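Local atomic coordinates of Atg1 tMIT (Kluyveromyces marxianus, PDB entry 4P1N), a protein that acts as a serine/threonine protein kinase essential in autophagy, needed for autophagosome formation and cytoplasm-to-vacuole transport, here represented by its tandem MIT domains. Residues V23-S26 with F27-K31; M103-L106 with L107-K111; W145-D148 with R149-C153; Y189-A192 with L193-R197. All coordinates share one frame; numbering follows the deposited sequence.

Contact 1: residues V23-S26 with F27-K31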
loop_
_atom_site.group_PDB
_atom_site.type_symbol
_atom_site.label_atom_id
_atom_site.label_comp_id
_atom_site.label_asym_id
_atom_site.label_seq_id
_atom_site.Cartn_x
_atom_site.Cartn_y
_atom_site.Cartn_z
ATOM N N VAL B 23 9.495 -0.527 -6.050
ATOM C CA VAL B 23 10.500 -0.091 -7.003
ATOM C C VAL B 23 10.189 -0.603 -8.422
ATOM O O VAL B 23 10.350 0.083 -9.413
ATOM C CB VAL B 23 11.894 -0.539 -6.483
ATOM C CG1 VAL B 23 12.911 -0.505 -7.556
ATOM C CG2 VAL B 23 12.336 0.384 -5.346
ATOM N N MET B 24 9.678 -1.808 -8.511
ATOM C CA MET B 24 9.320 -2.382 -9.784
ATOM C C MET B 24 8.036 -1.709 -10.337
ATOM O O MET B 24 7.924 -1.371 -11.524
ATOM C CB MET B 24 9.180 -3.906 -9.600
ATOM C CG MET B 24 9.298 -4.703 -10.882
ATOM S SD MET B 24 10.880 -4.464 -11.720
ATOM C CE MET B 24 11.959 -4.670 -10.409
ATOM N N TYR B 25 7.064 -1.508 -9.467
ATOM C CA TYR B 25 5.854 -0.846 -9.853
ATOM C C TYR B 25 6.153 0.551 -10.377
ATOM O O TYR B 25 5.572 0.962 -11.410
ATOM C CB TYR B 25 4.873 -0.831 -8.687
ATOM C CG TYR B 25 3.734 0.156 -8.790
ATOM C CD1 TYR B 25 2.582 -0.178 -9.416
ATOM C CD2 TYR B 25 3.820 1.456 -8.209
ATOM C CE1 TYR B 25 1.553 0.709 -9.542
ATOM C CE2 TYR B 25 2.764 2.358 -8.307
ATOM C CZ TYR B 25 1.624 1.974 -8.944
ATOM O OH TYR B 25 0.545 2.830 -9.068
ATOM N N SER B 26 7.010 1.294 -9.672
ATOM C CA SER B 26 7.318 2.679 -10.099
ATOM C C SER B 26 8.048 2.671 -11.466
ATOM O O SER B 26 7.875 3.566 -12.262
ATOM C CB SER B 26 8.180 3.426 -9.082
ATOM O OG SER B 26 7.716 3.237 -7.752
ATOM N N PHE B 27 8.846 1.647 -11.733
ATOM C CA PHE B 27 9.513 1.501 -13.041
ATOM C C PHE B 27 8.455 1.213 -14.077
ATOM O O PHE B 27 8.389 1.906 -15.075
ATOM C CB PHE B 27 10.619 0.424 -12.943
ATOM C CG PHE B 27 11.509 0.271 -14.161
ATOM C CD1 PHE B 27 11.677 1.280 -15.110
ATOM C CD2 PHE B 27 12.250 -0.903 -14.310
ATOM C CE1 PHE B 27 12.550 1.110 -16.201
ATOM C CE2 PHE B 27 13.123 -1.079 -15.374
ATOM C CZ PHE B 27 13.286 -0.059 -16.323
ATOM N N ALA B 28 7.584 0.241 -13.843
ATOM C CA ALA B 28 6.448 0.020 -14.752
ATOM C C ALA B 28 5.639 1.275 -15.040
ATOM O O ALA B 28 5.249 1.527 -16.203
ATOM C CB ALA B 28 5.505 -1.063 -14.242
ATOM N N GLU B 29 5.347 2.035 -14.009
ATOM C CA GLU B 29 4.576 3.283 -14.163
ATOM C C GLU B 29 5.282 4.359 -14.967
ATOM O O GLU B 29 4.621 5.141 -15.643
ATOM C CB GLU B 29 4.234 3.896 -12.809
ATOM C CG GLU B 29 3.231 3.101 -12.028
ATOM C CD GLU B 29 1.814 3.426 -12.452
ATOM O OE1 GLU B 29 1.435 4.613 -12.269
ATOM O OE2 GLU B 29 1.070 2.515 -12.955
ATOM N N MET B 30 6.603 4.429 -14.845
ATOM C CA MET B 30 7.385 5.352 -15.652
ATOM C C MET B 30 7.312 4.951 -17.170
ATOM O O MET B 30 7.264 5.799 -18.029
ATOM C CB MET B 30 8.815 5.408 -15.124
ATOM C CG MET B 30 9.765 6.278 -15.935
ATOM S SD MET B 30 10.409 5.390 -17.378
ATOM C CE MET B 30 11.994 4.818 -16.760
ATOM N N LYS B 31 7.254 3.663 -17.486
ATOM C CA LYS B 31 7.082 3.239 -18.873
ATOM C C LYS B 31 5.640 3.444 -19.294
ATOM O O LYS B 31 5.389 3.933 -20.372
ATOM C CB LYS B 31 7.435 1.779 -19.062
ATOM C CG LYS B 31 8.870 1.430 -18.790
ATOM C CD LYS B 31 9.769 2.021 -19.841
ATOM C CE LYS B 31 11.166 1.432 -19.796
ATOM N NZ LYS B 31 11.804 1.677 -21.110
#
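Y25 holds its CG anti to the backbone N (chi1 163°), while E29, one helical turn on, keeps its CG beside its own backbone N and bends at chi2 (-83°); together these torsions lay glutamate and tyrosine against each other on one flank of helix 10-33. E29 CG lies over a face of the ring, displaced toward the rim, and makes a CH-pi contact 3.8 Å from the centroid of the Y25 ring. The carboxylate lies nearly parallel to the ring, the two planes 8° apart, with E29 CD 3.7 Å from Y25 OH. Underneath, E29 N donates to Y25 O at 2.8 Å, and A28 N reaches M24 O at the same 2.8 Å along an almost straight bond. The flanking bonds are longer, with F27 N 3.2 Å from V23 O. On another side of the helix F27 packs on L108, R191 and M222, which gives helix 10-33 neighbours from both MIT domains. The polar ends find partners on the adjoining helices: Y25 OH bonds E152, and E29 OE2 meets Y109 and K156. With an alanine in place of Y25, E29 would probably lose the ring face under its CG, and E152 its hydroxyl partner. The carboxylate of E29 is thus carried past the ring to its hydroxyl end, where K156 and the Y109 hydroxyl would be expected to offset its charge and that of nearby E152.

Contact 2: residues M103-L106 with L107-K111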
loop_
_atom_site.group_PDB
_atom_site.type_symbol
_atom_site.label_atom_id
_atom_site.label_comp_id
_atom_site.label_asym_id
_atom_site.label_seq_id
_atom_site.Cartn_x
_atom_site.Cartn_y
_atom_site.Cartn_z
ATOM N N MET B 103 5.301 -3.422 -24.461
ATOM C CA MET B 103 5.935 -4.642 -23.997
ATOM C C MET B 103 6.730 -4.441 -22.709
ATOM O O MET B 103 6.610 -5.231 -21.811
ATOM C CB MET B 103 6.866 -5.255 -25.047
ATOM C CG MET B 103 6.352 -6.558 -25.610
ATOM S SD MET B 103 6.326 -7.868 -24.375
ATOM C CE MET B 103 7.229 -9.169 -25.235
ATOM N N GLU B 104 7.562 -3.415 -22.678
ATOM C CA GLU B 104 8.412 -3.103 -21.540
ATOM C C GLU B 104 7.568 -2.878 -20.295
ATOM O O GLU B 104 7.827 -3.475 -19.261
ATOM C CB GLU B 104 9.285 -1.894 -21.814
ATOM C CG GLU B 104 10.493 -2.206 -22.687
ATOM C CD GLU B 104 11.282 -0.972 -23.152
ATOM O OE1 GLU B 104 12.398 -1.165 -23.703
ATOM O OE2 GLU B 104 10.800 0.175 -23.003
ATOM N N SER B 105 6.528 -2.069 -20.433
ATOM C CA SER B 105 5.630 -1.791 -19.328
ATOM C C SER B 105 4.934 -3.077 -18.848
ATOM O O SER B 105 4.911 -3.374 -17.658
ATOM C CB SER B 105 4.629 -0.691 -19.700
ATOM O OG SER B 105 4.051 -0.122 -18.513
ATOM N N LEU B 106 4.429 -3.875 -19.765
ATOM C CA LEU B 106 3.759 -5.104 -19.412
ATOM C C LEU B 106 4.645 -6.008 -18.609
ATOM O O LEU B 106 4.219 -6.526 -17.593
ATOM C CB LEU B 106 3.362 -5.893 -20.662
ATOM C CG LEU B 106 2.090 -6.725 -20.658
ATOM C CD1 LEU B 106 2.160 -7.714 -21.827
ATOM C CD2 LEU B 106 1.716 -7.429 -19.362
ATOM N N LEU B 107 5.840 -6.271 -19.129
ATOM C CA LEU B 107 6.795 -7.133 -18.463
ATOM C C LEU B 107 7.123 -6.672 -17.037
ATOM O O LEU B 107 7.242 -7.497 -16.117
ATOM C CB LEU B 107 8.098 -7.241 -19.303
ATOM C CG LEU B 107 7.951 -7.917 -20.678
ATOM C CD1 LEU B 107 9.317 -8.028 -21.339
ATOM C CD2 LEU B 107 7.293 -9.274 -20.557
ATOM N N LEU B 108 7.261 -5.361 -16.858
ATOM C CA LEU B 108 7.496 -4.770 -15.528
ATOM C C LEU B 108 6.295 -4.897 -14.632
ATOM O O LEU B 108 6.449 -5.118 -13.429
ATOM C CB LEU B 108 7.909 -3.292 -15.670
ATOM C CG LEU B 108 9.252 -3.137 -16.391
ATOM C CD1 LEU B 108 9.526 -1.687 -16.714
ATOM C CD2 LEU B 108 10.402 -3.761 -15.588
ATOM N N TYR B 109 5.082 -4.787 -15.172
ATOM C CA TYR B 109 3.923 -5.054 -14.351
ATOM C C TYR B 109 3.888 -6.540 -13.977
ATOM O O TYR B 109 3.463 -6.872 -12.877
ATOM C CB TYR B 109 2.590 -4.636 -15.015
ATOM C CG TYR B 109 2.322 -3.190 -14.948
ATOM C CD1 TYR B 109 2.250 -2.520 -13.715
ATOM C CD2 TYR B 109 2.252 -2.434 -16.103
ATOM C CE1 TYR B 109 2.055 -1.149 -13.643
ATOM C CE2 TYR B 109 2.075 -1.048 -16.036
ATOM C CZ TYR B 109 1.998 -0.415 -14.810
ATOM O OH TYR B 109 1.785 0.932 -14.782
ATOM N N LEU B 110 4.277 -7.438 -14.873
ATOM C CA LEU B 110 4.219 -8.866 -14.537
ATOM C C LEU B 110 5.253 -9.215 -13.471
ATOM O O LEU B 110 5.002 -10.031 -12.631
ATOM C CB LEU B 110 4.416 -9.782 -15.744
ATOM C CG LEU B 110 3.370 -9.717 -16.859
ATOM C CD1 LEU B 110 3.811 -10.633 -17.996
ATOM C CD2 LEU B 110 1.992 -10.196 -16.427
ATOM N N LYS B 111 6.412 -8.574 -13.492
ATOM C CA LYS B 111 7.349 -8.777 -12.445
ATOM C C LYS B 111 6.844 -8.209 -11.124
ATOM O O LYS B 111 6.995 -8.857 -10.060
ATOM C CB LYS B 111 8.711 -8.199 -12.826
ATOM C CG LYS B 111 9.785 -8.361 -11.774
ATOM C CD LYS B 111 10.153 -9.808 -11.491
ATOM C CE LYS B 111 10.919 -10.460 -12.650
ATOM N NZ LYS B 111 10.781 -11.922 -12.490
#
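Along helix 95-129, one of the three long helices of the first MIT domain, M103, S105 and L106 meet L107, Y109 and L110 one turn further on. S105 turns its hydroxyl anti to the backbone N (chi1 -161°), which brings S105 OG to 3.3 Å from Y109 CE2. The tyrosine leans back over the preceding turn, and Y109 CD2 comes within 3.2 Å of S105 O. That same carbonyl accepts the bond from Y109 N at 2.9 Å, nearly in line with its C=O. The leucine pair is purely apolar: one methyl, L106 CD2, rests 3.8 Å from L110 CG, and the two side chains are slanted against each other. M103 adds its sulfur, SD approaching the branch carbon L107 CG at 4.0 Å. L106 and L110 also pack on a chain of another protein, and L106 on A157 of helix 137-170, whereas L108 faces F27 and A28 of helix 10-33. S105 OG is bonded to A28 O, and Y109 OH to E29. A leucine in place of Y109 would probably leave E29 without its hydroxyl partner, and S105 OG and O without the ring atoms they lie against. The helix is therefore two-sided in its chemistry: hydroxyls of S105 and Y109 tie it to helix 10-33 by hydrogen bonds, while M103, L106 and L110 offer sulfur and methyl groups to the partner protein, L106 and L110 against apolar side chains.

Contact 3: residues W145-D148 with R149-C153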
loop_
_atom_site.group_PDB
_atom_site.type_symbol
_atom_site.label_atom_id
_atom_site.label_comp_id
_atom_site.label_asym_id
_atom_site.label_seq_id
_atom_site.Cartn_x
_atom_site.Cartn_y
_atom_site.Cartn_z
ATOM N N TRP B 145 -2.273 -2.481 1.039
ATOM C CA TRP B 145 -1.487 -1.891 -0.044
ATOM C C TRP B 145 -1.090 -2.878 -1.126
ATOM O O TRP B 145 -1.262 -2.603 -2.311
ATOM C CB TRP B 145 -0.258 -1.182 0.514
ATOM C CG TRP B 145 0.542 -0.464 -0.518
ATOM C CD1 TRP B 145 0.330 0.806 -1.056
ATOM C CD2 TRP B 145 1.686 -1.001 -1.206
ATOM N NE1 TRP B 145 1.320 1.069 -2.006
ATOM C CE2 TRP B 145 2.156 -0.022 -2.099
ATOM C CE3 TRP B 145 2.386 -2.188 -1.097
ATOM C CZ2 TRP B 145 3.279 -0.236 -2.917
ATOM C CZ3 TRP B 145 3.533 -2.379 -1.886
ATOM C CH2 TRP B 145 3.952 -1.419 -2.779
ATOM N N ILE B 146 -0.535 -4.025 -0.720
ATOM C CA ILE B 146 -0.112 -5.080 -1.639
ATOM C C ILE B 146 -1.284 -5.509 -2.473
ATOM O O ILE B 146 -1.189 -5.607 -3.683
ATOM C CB ILE B 146 0.455 -6.308 -0.837
ATOM C CG1 ILE B 146 1.829 -5.995 -0.297
ATOM C CG2 ILE B 146 0.497 -7.568 -1.689
ATOM C CD1 ILE B 146 2.262 -6.843 0.886
ATOM N N ARG B 147 -2.421 -5.732 -1.829
ATOM C CA ARG B 147 -3.622 -6.125 -2.544
ATOM C C ARG B 147 -4.091 -5.078 -3.575
ATOM O O ARG B 147 -4.410 -5.452 -4.708
ATOM C CB ARG B 147 -4.742 -6.445 -1.584
ATOM C CG ARG B 147 -6.037 -6.803 -2.276
ATOM C CD ARG B 147 -7.104 -5.730 -2.091
ATOM N NE ARG B 147 -7.715 -5.852 -0.775
ATOM C CZ ARG B 147 -7.826 -4.896 0.163
ATOM N NH1 ARG B 147 -7.379 -3.631 -0.010
ATOM N NH2 ARG B 147 -8.395 -5.242 1.322
ATOM N N ASP B 148 -4.115 -3.810 -3.169
ATOM C CA ASP B 148 -4.454 -2.666 -4.059
ATOM C C ASP B 148 -3.465 -2.655 -5.253
ATOM O O ASP B 148 -3.849 -2.478 -6.395
ATOM C CB ASP B 148 -4.301 -1.271 -3.357
ATOM C CG ASP B 148 -5.191 -1.041 -2.111
ATOM O OD1 ASP B 148 -6.335 -1.499 -2.123
ATOM O OD2 ASP B 148 -4.733 -0.289 -1.111
ATOM N N ARG B 149 -2.174 -2.777 -4.986
ATOM C CA ARG B 149 -1.198 -2.774 -6.100
ATOM C C ARG B 149 -1.342 -3.960 -7.023
ATOM O O ARG B 149 -1.230 -3.825 -8.251
ATOM C CB ARG B 149 0.243 -2.710 -5.587
ATOM C CG ARG B 149 0.548 -1.418 -4.863
ATOM C CD ARG B 149 0.595 -0.154 -5.773
ATOM N NE ARG B 149 -0.727 0.360 -6.074
ATOM C CZ ARG B 149 -1.587 0.835 -5.175
ATOM N NH1 ARG B 149 -1.274 0.922 -3.898
ATOM N NH2 ARG B 149 -2.779 1.198 -5.536
ATOM N N PHE B 150 -1.657 -5.118 -6.451
ATOM C CA PHE B 150 -1.872 -6.333 -7.231
ATOM C C PHE B 150 -3.015 -6.115 -8.221
ATOM O O PHE B 150 -2.842 -6.374 -9.395
ATOM C CB PHE B 150 -2.143 -7.502 -6.293
ATOM C CG PHE B 150 -2.205 -8.822 -6.960
ATOM C CD1 PHE B 150 -3.353 -9.232 -7.575
ATOM C CD2 PHE B 150 -1.110 -9.638 -6.978
ATOM C CE1 PHE B 150 -3.418 -10.451 -8.220
ATOM C CE2 PHE B 150 -1.160 -10.887 -7.611
ATOM C CZ PHE B 150 -2.319 -11.289 -8.226
ATOM N N ASN B 151 -4.158 -5.599 -7.760
ATOM C CA ASN B 151 -5.336 -5.366 -8.617
ATOM C C ASN B 151 -5.093 -4.296 -9.649
ATOM O O ASN B 151 -5.461 -4.460 -10.801
ATOM C CB ASN B 151 -6.569 -4.990 -7.777
ATOM C CG ASN B 151 -7.026 -6.150 -6.922
ATOM O OD1 ASN B 151 -6.758 -7.290 -7.261
ATOM N ND2 ASN B 151 -7.713 -5.881 -5.839
ATOM N N GLU B 152 -4.455 -3.208 -9.237
ATOM C CA GLU B 152 -3.998 -2.204 -10.189
ATOM C C GLU B 152 -3.025 -2.774 -11.261
ATOM O O GLU B 152 -3.216 -2.550 -12.471
ATOM C CB GLU B 152 -3.349 -1.027 -9.449
ATOM C CG GLU B 152 -2.837 0.079 -10.366
ATOM C CD GLU B 152 -2.050 1.151 -9.619
ATOM O OE1 GLU B 152 -1.987 1.110 -8.370
ATOM O OE2 GLU B 152 -1.491 2.032 -10.290
ATOM N N CYS B 153 -1.978 -3.488 -10.839
ATOM C CA CYS B 153 -0.995 -4.029 -11.803
ATOM C C CYS B 153 -1.646 -5.001 -12.796
ATOM O O CYS B 153 -1.301 -5.034 -14.021
ATOM C CB CYS B 153 0.169 -4.731 -11.083
ATOM S SG CYS B 153 1.214 -3.524 -10.250
#
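W145 and R149 cross at about a right angle, the aliphatic part of the arginine lying over the indole. R149 CG stands above one face, 3.5 Å from W145 CE2, and forms a CH-pi contact with the six-membered ring. Bends at chi2 and chi3 (-69° and 80°) turn the guanidinium 63° from the ring plane, which rules out a stack. Its NH1 passes 3.2 Å from W145 NE1; both are donors and make no bond to each other, each being used across the interface to the second subunit. There W145 NE1 bonds Q144 of the second subunit, and R149 NH1 pairs with D148 of the second subunit.

The next shell fixes the guanidinium from its side. R149 NE and NH2 both grip the single oxygen E152 OE1 in a side-on salt bridge, the NE bond being 2.7 Å and lying near the guanidinium plane. D148 CB covers a face of the same group, 3.6 Å from R149 NH2. D148 in turn is met by its neighbour in a salt bridge, R147 NH1 standing 3.2 Å from D148 OD1 and above the carboxylate plane. Since the D148 carboxylates of the two subunits come close, the reciprocal arginines would be expected to offset their repulsion. R147 CD also leans on N151 ND2, 3.8 Å away.

Farther out, E152 OE2 is shared by Y25 and K156. In the bundle, I146 packs on V14 and S18 of helix 10-33 and, like F150, on helix 95-129, while R147, F150 and N151 reach a chain of another protein.

Contact 4: residues Y189-A192 with L193-R197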
loop_
_atom_site.group_PDB
_atom_site.type_symbol
_atom_site.label_atom_id
_atom_site.label_comp_id
_atom_site.label_asym_id
_atom_site.label_seq_id
_atom_site.Cartn_x
_atom_site.Cartn_y
_atom_site.Cartn_z
ATOM N N TYR B 189 18.226 -4.727 -15.020
ATOM C CA TYR B 189 19.702 -4.586 -14.926
ATOM C C TYR B 189 20.205 -3.236 -15.391
ATOM O O TYR B 189 20.897 -2.537 -14.642
ATOM C CB TYR B 189 20.339 -5.712 -15.724
ATOM C CG TYR B 189 21.851 -5.696 -15.859
ATOM C CD1 TYR B 189 22.672 -6.014 -14.798
ATOM C CD2 TYR B 189 22.441 -5.429 -17.077
ATOM C CE1 TYR B 189 24.072 -6.026 -14.948
ATOM C CE2 TYR B 189 23.822 -5.461 -17.241
ATOM C CZ TYR B 189 24.636 -5.751 -16.180
ATOM O OH TYR B 189 26.009 -5.758 -16.366
ATOM N N ASP B 190 19.850 -2.866 -16.618
ATOM C CA ASP B 190 20.206 -1.545 -17.178
ATOM C C ASP B 190 19.689 -0.401 -16.334
ATOM O O ASP B 190 20.407 0.577 -16.100
ATOM C CB ASP B 190 19.657 -1.373 -18.596
ATOM C CG ASP B 190 20.288 -2.333 -19.591
ATOM O OD1 ASP B 190 21.317 -2.928 -19.248
ATOM O OD2 ASP B 190 19.764 -2.514 -20.707
ATOM N N ARG B 191 18.438 -0.522 -15.878
ATOM C CA ARG B 191 17.832 0.539 -15.111
ATOM C C ARG B 191 18.521 0.682 -13.751
ATOM O O ARG B 191 18.827 1.797 -13.314
ATOM C CB ARG B 191 16.339 0.281 -14.939
ATOM C CG ARG B 191 15.606 1.294 -14.050
ATOM C CD ARG B 191 15.711 2.687 -14.651
ATOM N NE ARG B 191 14.939 3.626 -13.855
ATOM C CZ ARG B 191 15.137 4.938 -13.843
ATOM N NH1 ARG B 191 16.076 5.479 -14.619
ATOM N NH2 ARG B 191 14.388 5.711 -13.054
ATOM N N ALA B 192 18.789 -0.425 -13.081
ATOM C CA ALA B 192 19.485 -0.361 -11.778
ATOM C C ALA B 192 20.894 0.284 -11.872
ATOM O O ALA B 192 21.289 1.045 -11.009
ATOM C CB ALA B 192 19.601 -1.733 -11.166
ATOM N N LEU B 193 21.645 -0.071 -12.901
ATOM C CA LEU B 193 22.993 0.455 -13.105
ATOM C C LEU B 193 22.969 1.926 -13.536
ATOM O O LEU B 193 23.818 2.691 -13.100
ATOM C CB LEU B 193 23.767 -0.400 -14.122
ATOM C CG LEU B 193 24.513 -1.607 -13.516
ATOM C CD1 LEU B 193 23.756 -2.336 -12.427
ATOM C CD2 LEU B 193 24.917 -2.625 -14.562
ATOM N N ASP B 194 21.992 2.332 -14.355
ATOM C CA ASP B 194 21.808 3.764 -14.658
ATOM C C ASP B 194 21.540 4.586 -13.408
ATOM O O ASP B 194 22.097 5.648 -13.237
ATOM C CB ASP B 194 20.614 3.999 -15.583
ATOM C CG ASP B 194 20.834 3.513 -16.977
ATOM O OD1 ASP B 194 21.987 3.350 -17.423
ATOM O OD2 ASP B 194 19.813 3.301 -17.644
ATOM N N ILE B 195 20.651 4.101 -12.552
ATOM C CA ILE B 195 20.321 4.813 -11.323
ATOM C C ILE B 195 21.557 4.980 -10.433
ATOM O O ILE B 195 21.772 6.070 -9.899
ATOM C CB ILE B 195 19.217 4.123 -10.511
ATOM C CG1 ILE B 195 17.878 4.227 -11.254
ATOM C CG2 ILE B 195 19.083 4.797 -9.141
ATOM C CD1 ILE B 195 16.828 3.250 -10.761
ATOM N N SER B 196 22.363 3.914 -10.277
ATOM C CA SER B 196 23.589 4.010 -9.467
ATOM C C SER B 196 24.681 4.881 -10.134
ATOM O O SER B 196 25.436 5.572 -9.438
ATOM C CB SER B 196 24.147 2.629 -9.118
ATOM O OG SER B 196 23.469 2.105 -7.963
ATOM N N ARG B 197 24.777 4.803 -11.461
ATOM C CA ARG B 197 25.705 5.627 -12.195
ATOM C C ARG B 197 25.346 7.093 -12.003
ATOM O O ARG B 197 26.202 7.883 -11.677
ATOM C CB ARG B 197 25.709 5.266 -13.680
ATOM C CG ARG B 197 26.718 6.064 -14.486
ATOM C CD ARG B 197 26.556 5.826 -15.976
ATOM N NE ARG B 197 25.386 6.542 -16.487
ATOM C CZ ARG B 197 24.323 5.982 -17.063
ATOM N NH1 ARG B 197 24.251 4.669 -17.262
ATOM N NH2 ARG B 197 23.319 6.751 -17.461
#
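Y189 and L193 meet one turn apart on helix 184-204, the opening helix of the second MIT domain's helical bundle. The tyrosine has chi1 near 175°, which lays its ring alongside the helix in the direction of the next turn. One leucine methyl, L193 CD2, settles over a face of that ring, displaced toward the rim, 3.5 Å from both Y189 CE1 and Y189 CZ in a CH-pi contact. The other methyl, L193 CD1, turns back to the backbone and lies 3.6 Å from Y189 O. Y189 OH bonds the backbone of another protein's chain, and the ring also packs on M255, I256 and Y259 of helix 250-273.

A second pair lies on a different side. R191 leaves the backbone in the same sense as the tyrosine, bends at chi2 (61°) and then runs extended, which swings its guanidinium back over I195. I195 CG1 sits beneath the centre of that flat group, 3.8 Å from R191 CZ, and I195 CD1 approaches R191 NE at 3.6 Å. The isoleucine thus gives the guanidinium an apolar floor, while R191 NH1 reaches out to an acidic side chain on a further chain of another protein. I195 itself rests on A215 and S219 of helix 209-227, and S219 also bonds S196 OG and A192 O.

D194 keeps its CG beside the backbone N, which leaves D194 OD2 3.2 Å from D190 O, two acceptors facing each other without a bond. Its other oxygen, D194 OD1, takes R197 NH1 at 2.6 Å in a salt bridge, on the anti side and 28° out of the carboxylate plane.

Contacts 1, 2 and 3 lie on three helices of the first MIT domain and touch pairwise, Y109 CD1 meeting C153 SG at 3.8 Å. Y109 OH of contact 2 is 2.5 Å from E29 OE2, and K31 NZ of contact 1 bridges to E104 OE2 at 2.6 Å. Close by on the same flank as E29, Y25 OH lies 2.5 Å from E152 OE2 of contact 3. Contact 4 belongs to the second MIT domain, and contact 1 reaches it through F27 CZ, 3.4 Å from R191 CB; contact 2 comes no nearer than about 7 Å between nearest atoms. The centres of contacts 3 and 4 are farthest apart, about 26 Å, on opposite sides of the chain's centre.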